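Local structure of vascular protein tyrosine phosphatase 1 (Rattus norvegicus, 3I36) at residues Lys88-Thr93 and Val132-Val137; Ile100-Met105 and Asp113-Gln118; Trp182-Phe187 and Pro199-His204; Asn222-Val227 and Leu260-Glu265. The protein probably hydrolyses phosphotyrosine in proteins to tyrosine and phosphate, this chain being the catalytic domain of a transmembrane receptor-type phosphatase. All blocks are in the same frame, centred on the assembly; numbering follows the deposited sequence. Where two conformers were deposited one is given.

Overall arrangement
Three of the four contacts lie on or beside the large mixed sheet of the tyrosine phosphatase domain. Interaction 2 is the hairpin at one end of that sheet, interaction 3 a longer hairpin farther across it, and their centres are about 18 Å apart. Both come near the probable active site: the side chain of Gln118 is about 8 Å, and that of His204 about 9 Å, from that of Cys244, the probable phosphocysteine residue. Interaction 1, about 12 Å from interaction 2 between centres, joins a surface loop to the end of helix 125-134 and touches interactions 2 and 3. Interaction 4 pairs two helices and meets interaction 3 where Phe223 and Val227 pack on Phe203.

Interaction 1: residues Lys88-Thr93 and Val132-Val137; sequences KLSVQT and VWEKNV
Lys135 NZ donates a hydrogen bond of 2.7 Å to Lys88 O, approaching nearly along the C=O axis. Its chain turns once, at chi2 (-50°), and then runs straight, which carries the ammonium group from the end of the helix to the loop. One residue earlier, Glu134 sends an extended side chain to the same loop. Its OE1 accepts the backbone N-H of Ser90 at 2.8 Å through the syn lone pair, the N-H...O angle being 153°. Ser90 OG also lies against Glu134 OE2, but the modelled separation is too short to be trusted in detail. Leu89 crosses the glutamate at about a right angle, with Leu89 CB 3.7 Å from Glu134 OE1. Two neighbouring side chains thus hold the carbonyl of Lys88 and the N-H of Ser90, a compact example of a helix end fastening a loop that lacks regular structure of its own. With a methionine in place of Lys135, the carbonyl of Lys88 would probably be left without its charged donor and that part of the loop held less firmly, although the Glu134 bond could remain. The helix itself closes in a Schellman motif: Val137 N bonds to Val132 O at 3.0 Å and Asn136 N to Trp133 O at 3.2 Å, with Asn136 at positive phi. Arg130, one turn before Glu134, adds a hydrogen bond to Ser90 O. On the inner side, Val132 and Val137 pack on Leu200 of strand 196-205 and Leu241 of strand 240-243, while Leu89 rests on Met131 of helix 125-134.

Interaction 2: residues Ile100-Met105 and Asp113-Gln118; sequences INANYM and DFIATQ
Asn103 and Ala116 form a hydrogen-bonded antiparallel pair, each N to the other's O at 2.8 Å, and Met105 pairs with Phe114 in the same way. Tyr104 with Ile115 lies between them as a non-hydrogen-bonded pair, and Ala102 with Thr117 follows beyond Asn103-Ala116; their CA-H groups point at carbonyl oxygens of adjoining residues on the partner strand, as Tyr104 CA does at Phe114 O. A further polar link extends the ladder: Thr117 OG1 donates to Asn101 O at 2.6 Å from above the carbonyl plane, a position it reaches by standing opposite its own backbone N (chi1 -170°). Gln118 N adds a weak bond to the same oxygen.

Apolar contacts divide between the two faces. On one, Ile115 CG1 lies 3.8 Å from Tyr104 CD1, the two side chains running alongside each other, and Ile115 CG2 meets Ala102 CB at 3.7 Å; Met131 of helix 125-134 covers this side. On the other, Met105 CG presses on Ala116 CB at 3.4 Å, a tight fit, and helix 249-267 packs there through Ile255 and Thr251.

Flat groups stack at the far end, where the amides of Asn101 and Gln118 lie 20° from parallel. Their polar ends are satisfied elsewhere: Asn101 ND2 by Val79 O and Asn74 OD1, Gln118 OE1 by Arg75 N. The whole is a beta hairpin at the end of the phosphatase sheet, and it places the side chain of Gln118 about 5 Å from Gly247 in the probable substrate-binding loop.

Interaction 3: residues Trp182-Phe187 and Pro199-His204; sequences WTIRDF and PLRQFH
Arg201 grips Asp186 side-on in a salt bridge with one nitrogen to each oxygen, NE to OD1 at 2.6 Å and NH2 to OD2 at 2.7 Å, the first bond almost straight at 172°. On the opposite face of the hairpin, Arg185 NH1 donates to two acceptors lying in the guanidinium plane, His204 ND1 at 2.9 Å and Gln202 OE1 at 2.8 Å. Phe187 CD2 lies beside Leu200 CD2 at 3.8 Å.

These side chains are set in place by what borders them. Arg201 CD touches Ile184 CG2 at 3.4 Å, and Arg201 CG lies over one face of the Phe203 ring, toward its rim; a bend at chi3 (-57°) then turns the guanidinium to the carboxylate. A leucine in place of Arg201 would probably leave the charge of Asp186 without its mate. Arg185 has Thr183 CG2 over one face of its guanidinium and a salt bridge from NE to Glu176, while His204 NE2 bonds to Thr144 O. Paired backbone bonds at Thr183-His204, Arg185-Gln202 and Phe187-Leu200 fix the register.

Strands 169-178 and 139-142 flank this antiparallel hairpin within the sheet, and helix 218-231 packs on Phe203 through Phe223 and Val227.

Interaction 4: residues Asn222-Val227 and Leu260-Glu265; sequences NFRYLV and LIYQIE
Helices 218-231 and 249-267 of the tyrosine phosphatase fold, the second beginning in the probable substrate-binding loop, meet almost at right angles (85°) where Arg224 reaches Ile261. The segment axes stay 12.5 Å apart, and long side chains bridge the distance. Ile261 CD1 sits over one face of the Arg224 guanidinium, 3.4 Å from NE, so an apolar branch covers a charged plane. Arg224 gets there by bending at chi2 and chi3, with chi2 at -129°, well off a staggered value. Its NH1 lies over one face of the Tyr262 ring, toward the rim; with Arg224 CZ 5.4 Å from the centre of the Tyr262 ring, any cation-pi attraction is weak at most. The principal partner of NH1 is Asp258, one turn before Tyr262, in a salt bridge that probably settles where the guanidinium lies. Ile261 is backed in turn by Ile303 of helix 290-305. Tyr225 also leans on Ile261, its OH 3.6 Å from CG2, but this tyrosine was modelled in two conformers and the contact is correspondingly tentative, as is a second water joining Tyr225 OH to Glu265 OE2. Water also links the oppositely charged Arg224 and Glu265: one molecule accepts from Arg224 NH2 at 2.9 Å and donates to Glu265 OE1 at 2.6 Å.

Interaction 1: residues Lys88-Thr93 and Val132-Val137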
# COMPACT_ATOMS: atom_id res chain seq x y z
N LYS A 88 3.51 -15.36 0.32
CA LYS A 88 4.36 -16.46 0.76
C LYS A 88 5.62 -16.48 -0.06
O LYS A 88 5.56 -16.53 -1.28
CB LYS A 88 3.62 -17.79 0.61
CG LYS A 88 2.39 -17.89 1.47
CD LYS A 88 1.64 -19.18 1.21
CE LYS A 88 0.22 -19.11 1.76
NZ LYS A 88 -0.54 -20.37 1.53
N LEU A 89 6.77 -16.41 0.61
CA LEU A 89 8.04 -16.42 -0.09
C LEU A 89 8.55 -17.84 -0.24
O LEU A 89 7.96 -18.78 0.30
CB LEU A 89 9.05 -15.58 0.67
CG LEU A 89 8.51 -14.19 1.03
CD1 LEU A 89 9.56 -13.41 1.82
CD2 LEU A 89 8.06 -13.43 -0.24
N SER A 90 9.63 -17.99 -0.99
CA SER A 90 10.26 -19.28 -1.16
C SER A 90 10.73 -19.77 0.19
O SER A 90 10.92 -18.98 1.12
CB SER A 90 11.46 -19.16 -2.10
OG SER A 90 12.33 -18.15 -1.63
N VAL A 91 10.90 -21.07 0.31
CA VAL A 91 11.41 -21.62 1.55
C VAL A 91 12.77 -22.21 1.25
O VAL A 91 12.96 -22.85 0.22
CB VAL A 91 10.47 -22.69 2.11
CG1 VAL A 91 9.15 -22.05 2.51
CG2 VAL A 91 10.23 -23.77 1.08
N GLN A 92 13.72 -21.96 2.14
CA GLN A 92 15.05 -22.53 2.02
C GLN A 92 15.15 -23.73 2.95
O GLN A 92 15.03 -24.88 2.52
CB GLN A 92 16.12 -21.50 2.39
CG GLN A 92 16.39 -20.43 1.33
CD GLN A 92 15.39 -19.27 1.37
OE1 GLN A 92 15.64 -18.25 2.02
NE2 GLN A 92 14.27 -19.42 0.68
N THR A 93 15.33 -23.45 4.23
CA THR A 93 15.57 -24.49 5.22
C THR A 93 14.36 -24.71 6.13
O THR A 93 14.23 -25.75 6.77
CB THR A 93 16.79 -24.14 6.09
OG1 THR A 93 16.50 -22.96 6.85
CG2 THR A 93 17.99 -23.87 5.21
N VAL A 132 10.15 -8.69 -3.12
CA VAL A 132 10.23 -7.82 -4.28
C VAL A 132 10.65 -8.66 -5.48
O VAL A 132 10.05 -8.57 -6.54
CB VAL A 132 11.25 -6.69 -4.08
CG1 VAL A 132 11.66 -6.09 -5.45
CG2 VAL A 132 10.65 -5.62 -3.19
N TRP A 133 11.67 -9.48 -5.29
CA TRP A 133 12.18 -10.27 -6.41
C TRP A 133 11.20 -11.36 -6.82
O TRP A 133 10.79 -11.46 -7.97
CB TRP A 133 13.51 -10.93 -6.08
CG TRP A 133 13.93 -11.70 -7.27
CD1 TRP A 133 13.82 -13.05 -7.46
CD2 TRP A 133 14.41 -11.16 -8.50
NE1 TRP A 133 14.26 -13.38 -8.73
CE2 TRP A 133 14.62 -12.23 -9.38
CE3 TRP A 133 14.70 -9.85 -8.92
CZ2 TRP A 133 15.11 -12.04 -10.67
CZ3 TRP A 133 15.19 -9.67 -10.21
CH2 TRP A 133 15.39 -10.76 -11.07
N GLU A 134 10.82 -12.19 -5.85
CA GLU A 134 10.03 -13.36 -6.17
C GLU A 134 8.65 -13.02 -6.66
O GLU A 134 8.04 -13.78 -7.39
CB GLU A 134 9.93 -14.27 -4.95
CG GLU A 134 11.28 -14.85 -4.58
CD GLU A 134 11.20 -15.73 -3.36
OE1 GLU A 134 10.09 -15.93 -2.83
OE2 GLU A 134 12.27 -16.22 -2.95
N LYS A 135 8.14 -11.87 -6.23
CA LYS A 135 6.77 -11.54 -6.58
C LYS A 135 6.70 -10.55 -7.73
O LYS A 135 5.63 -10.02 -8.02
CB LYS A 135 6.00 -11.04 -5.37
CG LYS A 135 6.00 -12.02 -4.22
CD LYS A 135 5.60 -13.44 -4.68
CE LYS A 135 5.54 -14.40 -3.48
NZ LYS A 135 5.42 -15.83 -3.88
N ASN A 136 7.82 -10.32 -8.39
CA ASN A 136 7.80 -9.61 -9.66
C ASN A 136 7.44 -8.15 -9.47
O ASN A 136 6.77 -7.56 -10.31
CB ASN A 136 6.79 -10.28 -10.60
CG ASN A 136 7.02 -9.92 -12.04
OD1 ASN A 136 8.16 -9.80 -12.47
ND2 ASN A 136 5.93 -9.75 -12.80
N VAL A 137 7.90 -7.56 -8.37
CA VAL A 137 7.60 -6.17 -8.08
C VAL A 137 8.51 -5.25 -8.87
O VAL A 137 9.72 -5.38 -8.80
CB VAL A 137 7.76 -5.91 -6.57
CG1 VAL A 137 7.61 -4.43 -6.26
CG2 VAL A 137 6.70 -6.70 -5.82

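Interaction 2: residues Ile100-Met105 and Asp113-Gln118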
# COMPACT_ATOMS: atom_id res chain seq x y z
N ILE A 100 6.44 -13.21 5.34
CA ILE A 100 6.69 -11.78 5.38
C ILE A 100 5.37 -11.13 5.73
O ILE A 100 4.29 -11.62 5.36
CB ILE A 100 7.21 -11.26 4.04
CG1 ILE A 100 7.52 -9.75 4.14
CG2 ILE A 100 6.20 -11.57 2.93
CD1 ILE A 100 8.49 -9.25 3.07
N ASN A 101 5.45 -10.03 6.46
CA ASN A 101 4.26 -9.34 6.85
C ASN A 101 3.78 -8.53 5.66
O ASN A 101 4.17 -7.37 5.48
CB ASN A 101 4.50 -8.43 8.03
CG ASN A 101 3.20 -7.92 8.61
OD1 ASN A 101 2.36 -7.40 7.87
ND2 ASN A 101 3.02 -8.09 9.91
N ALA A 102 2.97 -9.18 4.83
CA ALA A 102 2.52 -8.61 3.56
C ALA A 102 1.34 -9.43 3.09
O ALA A 102 1.27 -10.64 3.32
CB ALA A 102 3.64 -8.67 2.52
N ASN A 103 0.41 -8.77 2.42
CA ASN A 103 -0.71 -9.47 1.82
C ASN A 103 -0.94 -8.94 0.43
O ASN A 103 -0.73 -7.75 0.17
CB ASN A 103 -2.00 -9.21 2.61
CG ASN A 103 -1.93 -9.77 3.99
OD1 ASN A 103 -2.25 -10.95 4.23
ND2 ASN A 103 -1.50 -8.95 4.92
N TYR A 104 -1.40 -9.82 -0.45
CA TYR A 104 -1.87 -9.39 -1.75
C TYR A 104 -3.15 -8.63 -1.53
O TYR A 104 -4.03 -9.10 -0.82
CB TYR A 104 -2.16 -10.59 -2.63
CG TYR A 104 -0.95 -11.42 -2.89
CD1 TYR A 104 -0.00 -11.02 -3.83
CD2 TYR A 104 -0.75 -12.61 -2.21
CE1 TYR A 104 1.13 -11.79 -4.07
CE2 TYR A 104 0.36 -13.38 -2.45
CZ TYR A 104 1.29 -12.98 -3.38
OH TYR A 104 2.40 -13.76 -3.59
N MET A 105 -3.27 -7.47 -2.14
CA MET A 105 -4.48 -6.69 -2.04
C MET A 105 -5.02 -6.53 -3.44
O MET A 105 -4.27 -6.17 -4.36
CB MET A 105 -4.17 -5.31 -1.44
CG MET A 105 -3.20 -5.38 -0.28
SD MET A 105 -3.88 -6.22 1.16
CE MET A 105 -5.44 -5.33 1.20
N ASP A 113 -3.11 -7.09 -7.67
CA ASP A 113 -2.59 -5.82 -8.19
C ASP A 113 -1.61 -5.20 -7.23
O ASP A 113 -0.72 -4.46 -7.64
CB ASP A 113 -3.72 -4.84 -8.45
CG ASP A 113 -4.54 -5.23 -9.64
OD1 ASP A 113 -5.62 -4.64 -9.81
OD2 ASP A 113 -4.10 -6.12 -10.40
N PHE A 114 -1.79 -5.47 -5.95
CA PHE A 114 -0.96 -4.84 -4.94
C PHE A 114 -0.45 -5.87 -3.97
O PHE A 114 -1.05 -6.90 -3.77
CB PHE A 114 -1.77 -3.84 -4.12
CG PHE A 114 -2.24 -2.66 -4.90
CD1 PHE A 114 -3.50 -2.65 -5.46
CD2 PHE A 114 -1.42 -1.56 -5.08
CE1 PHE A 114 -3.94 -1.56 -6.18
CE2 PHE A 114 -1.86 -0.46 -5.80
CZ PHE A 114 -3.12 -0.46 -6.34
N ILE A 115 0.67 -5.54 -3.36
CA ILE A 115 1.05 -6.18 -2.12
C ILE A 115 1.12 -5.06 -1.11
O ILE A 115 1.82 -4.07 -1.32
CB ILE A 115 2.40 -6.83 -2.22
CG1 ILE A 115 2.30 -8.06 -3.13
CG2 ILE A 115 2.89 -7.22 -0.82
CD1 ILE A 115 3.65 -8.62 -3.50
N ALA A 116 0.35 -5.19 -0.04
CA ALA A 116 0.48 -4.26 1.06
C ALA A 116 1.40 -4.90 2.08
O ALA A 116 1.20 -6.04 2.48
CB ALA A 116 -0.88 -3.96 1.69
N THR A 117 2.41 -4.17 2.49
CA THR A 117 3.35 -4.72 3.43
C THR A 117 3.79 -3.64 4.40
O THR A 117 3.59 -2.46 4.15
CB THR A 117 4.56 -5.33 2.70
OG1 THR A 117 5.35 -6.08 3.62
CG2 THR A 117 5.42 -4.24 2.05
N GLN A 118 4.39 -4.05 5.51
CA GLN A 118 4.87 -3.11 6.49
C GLN A 118 6.20 -2.53 6.01
O GLN A 118 6.87 -3.11 5.14
CB GLN A 118 5.11 -3.83 7.80
CG GLN A 118 6.24 -4.83 7.70
CD GLN A 118 6.39 -5.67 8.94
OE1 GLN A 118 5.48 -5.76 9.77
NE2 GLN A 118 7.54 -6.32 9.07

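Interaction 3: residues Trp182-Phe187 and Pro199-His204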
# COMPACT_ATOMS: atom_id res chain seq x y z
N TRP A 182 7.57 14.35 -2.93
CA TRP A 182 7.98 12.96 -3.02
C TRP A 182 9.30 12.81 -3.73
O TRP A 182 9.76 13.71 -4.45
CB TRP A 182 6.93 12.11 -3.74
CG TRP A 182 6.51 12.66 -5.08
CD1 TRP A 182 7.22 12.63 -6.25
CD2 TRP A 182 5.27 13.30 -5.38
NE1 TRP A 182 6.50 13.22 -7.26
CE2 TRP A 182 5.29 13.63 -6.75
CE3 TRP A 182 4.14 13.62 -4.62
CZ2 TRP A 182 4.22 14.27 -7.38
CZ3 TRP A 182 3.08 14.26 -5.25
CH2 TRP A 182 3.13 14.58 -6.62
N THR A 183 9.91 11.66 -3.50
CA THR A 183 11.16 11.32 -4.14
C THR A 183 10.92 10.07 -4.94
O THR A 183 10.24 9.15 -4.49
CB THR A 183 12.24 11.07 -3.09
OG1 THR A 183 12.51 12.30 -2.42
CG2 THR A 183 13.52 10.51 -3.73
N ILE A 184 11.47 10.04 -6.14
CA ILE A 184 11.33 8.88 -6.98
C ILE A 184 12.72 8.32 -7.20
O ILE A 184 13.65 9.06 -7.57
CB ILE A 184 10.64 9.23 -8.30
CG1 ILE A 184 9.22 9.72 -8.02
CG2 ILE A 184 10.62 8.02 -9.22
CD1 ILE A 184 8.50 10.28 -9.22
N ARG A 185 12.86 7.03 -6.94
CA ARG A 185 14.16 6.40 -7.05
C ARG A 185 14.03 5.24 -8.01
O ARG A 185 13.09 4.46 -7.94
CB ARG A 185 14.64 5.92 -5.69
CG ARG A 185 14.61 7.02 -4.63
CD ARG A 185 15.33 6.59 -3.36
NE ARG A 185 15.31 7.67 -2.39
CZ ARG A 185 14.34 7.85 -1.50
NH1 ARG A 185 13.33 6.99 -1.44
NH2 ARG A 185 14.39 8.87 -0.66
N ASP A 186 15.00 5.15 -8.91
CA ASP A 186 15.07 4.00 -9.77
C ASP A 186 16.22 3.13 -9.33
O ASP A 186 17.29 3.62 -8.95
CB ASP A 186 15.25 4.41 -11.22
CG ASP A 186 13.95 4.81 -11.86
OD1 ASP A 186 12.94 4.18 -11.54
OD2 ASP A 186 13.95 5.75 -12.68
N PHE A 187 15.98 1.83 -9.39
CA PHE A 187 16.99 0.84 -9.06
C PHE A 187 17.03 -0.21 -10.15
O PHE A 187 16.12 -0.34 -10.97
CB PHE A 187 16.64 0.14 -7.76
CG PHE A 187 16.39 1.07 -6.62
CD1 PHE A 187 17.42 1.42 -5.76
CD2 PHE A 187 15.13 1.61 -6.42
CE1 PHE A 187 17.19 2.29 -4.71
CE2 PHE A 187 14.89 2.48 -5.36
CZ PHE A 187 15.92 2.82 -4.51
N PRO A 199 14.25 -3.49 -13.64
CA PRO A 199 14.17 -2.21 -12.96
C PRO A 199 13.17 -2.28 -11.84
O PRO A 199 12.27 -3.13 -11.79
CB PRO A 199 13.64 -1.26 -14.05
CG PRO A 199 13.78 -1.99 -15.33
CD PRO A 199 13.62 -3.44 -14.97
N LEU A 200 13.32 -1.35 -10.92
CA LEU A 200 12.30 -1.14 -9.93
C LEU A 200 12.31 0.34 -9.70
O LEU A 200 13.37 0.96 -9.64
CB LEU A 200 12.61 -1.90 -8.63
CG LEU A 200 11.56 -1.65 -7.55
CD1 LEU A 200 11.27 -2.92 -6.74
CD2 LEU A 200 11.98 -0.51 -6.63
N ARG A 201 11.13 0.92 -9.65
CA ARG A 201 11.01 2.32 -9.30
C ARG A 201 10.29 2.39 -7.98
O ARG A 201 9.29 1.72 -7.75
CB ARG A 201 10.21 3.08 -10.37
CG ARG A 201 9.89 4.51 -9.95
CD ARG A 201 9.58 5.36 -11.15
NE ARG A 201 10.68 5.35 -12.10
CZ ARG A 201 10.59 5.84 -13.33
NH1 ARG A 201 9.45 6.38 -13.75
NH2 ARG A 201 11.64 5.78 -14.15
N GLN A 202 10.82 3.24 -7.11
CA GLN A 202 10.25 3.42 -5.81
C GLN A 202 9.70 4.82 -5.76
O GLN A 202 10.42 5.79 -5.97
CB GLN A 202 11.34 3.28 -4.74
CG GLN A 202 10.82 3.49 -3.34
CD GLN A 202 11.95 3.87 -2.40
OE1 GLN A 202 12.87 4.57 -2.80
NE2 GLN A 202 11.89 3.39 -1.16
N PHE A 203 8.41 4.90 -5.49
CA PHE A 203 7.74 6.18 -5.36
C PHE A 203 7.65 6.47 -3.89
O PHE A 203 6.86 5.85 -3.17
CB PHE A 203 6.36 6.10 -5.99
CG PHE A 203 6.40 5.75 -7.45
CD1 PHE A 203 6.38 6.74 -8.42
CD2 PHE A 203 6.51 4.43 -7.85
CE1 PHE A 203 6.43 6.41 -9.76
CE2 PHE A 203 6.57 4.10 -9.18
CZ PHE A 203 6.52 5.09 -10.14
N HIS A 204 8.48 7.39 -3.44
CA HIS A 204 8.55 7.69 -2.04
C HIS A 204 7.79 8.97 -1.75
O HIS A 204 8.27 10.07 -2.00
CB HIS A 204 10.00 7.84 -1.58
CG HIS A 204 10.15 7.88 -0.10
ND1 HIS A 204 11.37 7.83 0.53
CD2 HIS A 204 9.22 7.91 0.88
CE1 HIS A 204 11.19 7.87 1.84
NE2 HIS A 204 9.89 7.91 2.08

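Interaction 4: residues Asn222-Val227 and Leu260-Glu265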
# COMPACT_ATOMS: atom_id res chain seq x y z
N ASN A 222 -2.05 13.03 -7.69
CA ASN A 222 -1.04 13.20 -8.72
C ASN A 222 0.08 12.18 -8.57
O ASN A 222 0.61 11.68 -9.56
CB ASN A 222 -0.48 14.62 -8.68
CG ASN A 222 -1.51 15.66 -9.06
OD1 ASN A 222 -2.49 15.36 -9.74
ND2 ASN A 222 -1.29 16.90 -8.62
N PHE A 223 0.44 11.89 -7.33
CA PHE A 223 1.46 10.89 -7.03
C PHE A 223 0.96 9.53 -7.51
O PHE A 223 1.70 8.79 -8.17
CB PHE A 223 1.70 10.89 -5.53
CG PHE A 223 2.59 9.81 -5.04
CD1 PHE A 223 3.97 9.95 -5.09
CD2 PHE A 223 2.06 8.67 -4.45
CE1 PHE A 223 4.79 8.97 -4.58
CE2 PHE A 223 2.89 7.68 -3.94
CZ PHE A 223 4.26 7.84 -4.01
N ARG A 224 -0.29 9.20 -7.20
CA ARG A 224 -0.88 7.98 -7.74
C ARG A 224 -0.80 7.94 -9.26
O ARG A 224 -0.46 6.91 -9.85
CB ARG A 224 -2.35 7.76 -7.31
CG ARG A 224 -2.72 6.29 -7.54
CD ARG A 224 -4.00 5.96 -8.33
NE ARG A 224 -4.16 6.66 -9.59
CZ ARG A 224 -4.85 6.23 -10.65
NH1 ARG A 224 -5.41 5.03 -10.70
NH2 ARG A 224 -4.95 7.01 -11.71
N TYR A 225 -1.16 9.05 -9.90
CA TYR A 225 -1.05 9.10 -11.36
C TYR A 225 0.37 8.81 -11.83
O TYR A 225 0.56 8.13 -12.83
CB TYR A 225 -1.57 10.43 -11.92
CG TYR A 225 -3.08 10.48 -12.00
CD1 TYR A 225 -3.78 9.68 -12.89
CD2 TYR A 225 -3.80 11.32 -11.17
CE1 TYR A 225 -5.16 9.72 -12.96
CE2 TYR A 225 -5.18 11.38 -11.24
CZ TYR A 225 -5.85 10.57 -12.12
OH TYR A 225 -7.22 10.62 -12.18
N LEU A 226 1.36 9.31 -11.10
CA LEU A 226 2.75 9.04 -11.48
C LEU A 226 3.05 7.55 -11.41
O LEU A 226 3.64 6.97 -12.32
CB LEU A 226 3.72 9.81 -10.57
CG LEU A 226 3.75 11.32 -10.75
CD1 LEU A 226 4.83 11.94 -9.88
CD2 LEU A 226 3.97 11.69 -12.23
N VAL A 227 2.62 6.92 -10.32
CA VAL A 227 2.80 5.49 -10.16
C VAL A 227 2.15 4.77 -11.32
O VAL A 227 2.74 3.89 -11.94
CB VAL A 227 2.19 5.00 -8.84
CG1 VAL A 227 2.29 3.48 -8.72
CG2 VAL A 227 2.85 5.68 -7.66
N LEU A 260 -10.48 3.50 -6.55
CA LEU A 260 -11.59 4.42 -6.75
C LEU A 260 -11.45 5.17 -8.05
O LEU A 260 -12.43 5.40 -8.75
CB LEU A 260 -11.63 5.42 -5.61
CG LEU A 260 -12.23 4.80 -4.36
CD1 LEU A 260 -11.86 5.64 -3.16
CD2 LEU A 260 -13.75 4.69 -4.54
N ILE A 261 -10.22 5.57 -8.38
CA ILE A 261 -10.03 6.32 -9.61
C ILE A 261 -10.40 5.46 -10.81
O ILE A 261 -11.09 5.91 -11.72
CB ILE A 261 -8.60 6.86 -9.74
CG1 ILE A 261 -8.35 7.93 -8.67
CG2 ILE A 261 -8.35 7.38 -11.15
CD1 ILE A 261 -6.87 8.34 -8.53
N TYR A 262 -9.95 4.21 -10.81
CA TYR A 262 -10.34 3.33 -11.91
C TYR A 262 -11.85 3.20 -12.00
O TYR A 262 -12.42 3.25 -13.08
CB TYR A 262 -9.75 1.96 -11.74
CG TYR A 262 -8.33 1.83 -12.20
CD1 TYR A 262 -8.00 2.03 -13.53
CD2 TYR A 262 -7.32 1.48 -11.31
CE1 TYR A 262 -6.69 1.89 -13.97
CE2 TYR A 262 -6.02 1.33 -11.73
CZ TYR A 262 -5.70 1.54 -13.06
OH TYR A 262 -4.41 1.38 -13.48
N GLN A 263 -12.48 3.00 -10.85
CA GLN A 263 -13.92 2.85 -10.73
C GLN A 263 -14.62 4.05 -11.35
O GLN A 263 -15.54 3.93 -12.15
CB GLN A 263 -14.26 2.80 -9.24
CG GLN A 263 -15.14 1.67 -8.77
CD GLN A 263 -15.12 1.53 -7.26
OE1 GLN A 263 -15.18 2.52 -6.52
NE2 GLN A 263 -15.03 0.30 -6.78
N ILE A 264 -14.17 5.23 -10.93
CA ILE A 264 -14.73 6.48 -11.43
C ILE A 264 -14.54 6.56 -12.94
O ILE A 264 -15.47 6.84 -13.69
CB ILE A 264 -14.02 7.70 -10.79
CG1 ILE A 264 -14.51 7.91 -9.36
CG2 ILE A 264 -14.25 8.97 -11.63
CD1 ILE A 264 -13.62 8.86 -8.57
N GLU A 265 -13.32 6.30 -13.39
CA GLU A 265 -12.98 6.41 -14.80
C GLU A 265 -13.74 5.40 -15.64
O GLU A 265 -14.24 5.72 -16.71
CB GLU A 265 -11.47 6.22 -14.98
CG GLU A 265 -10.70 7.43 -14.51
CD GLU A 265 -9.20 7.25 -14.58
OE1 GLU A 265 -8.72 6.12 -14.82
OE2 GLU A 265 -8.50 8.27 -14.40
O HOH W 1 -6.38 5.72 -13.87
O HOH W 2 -9.70 10.44 -12.46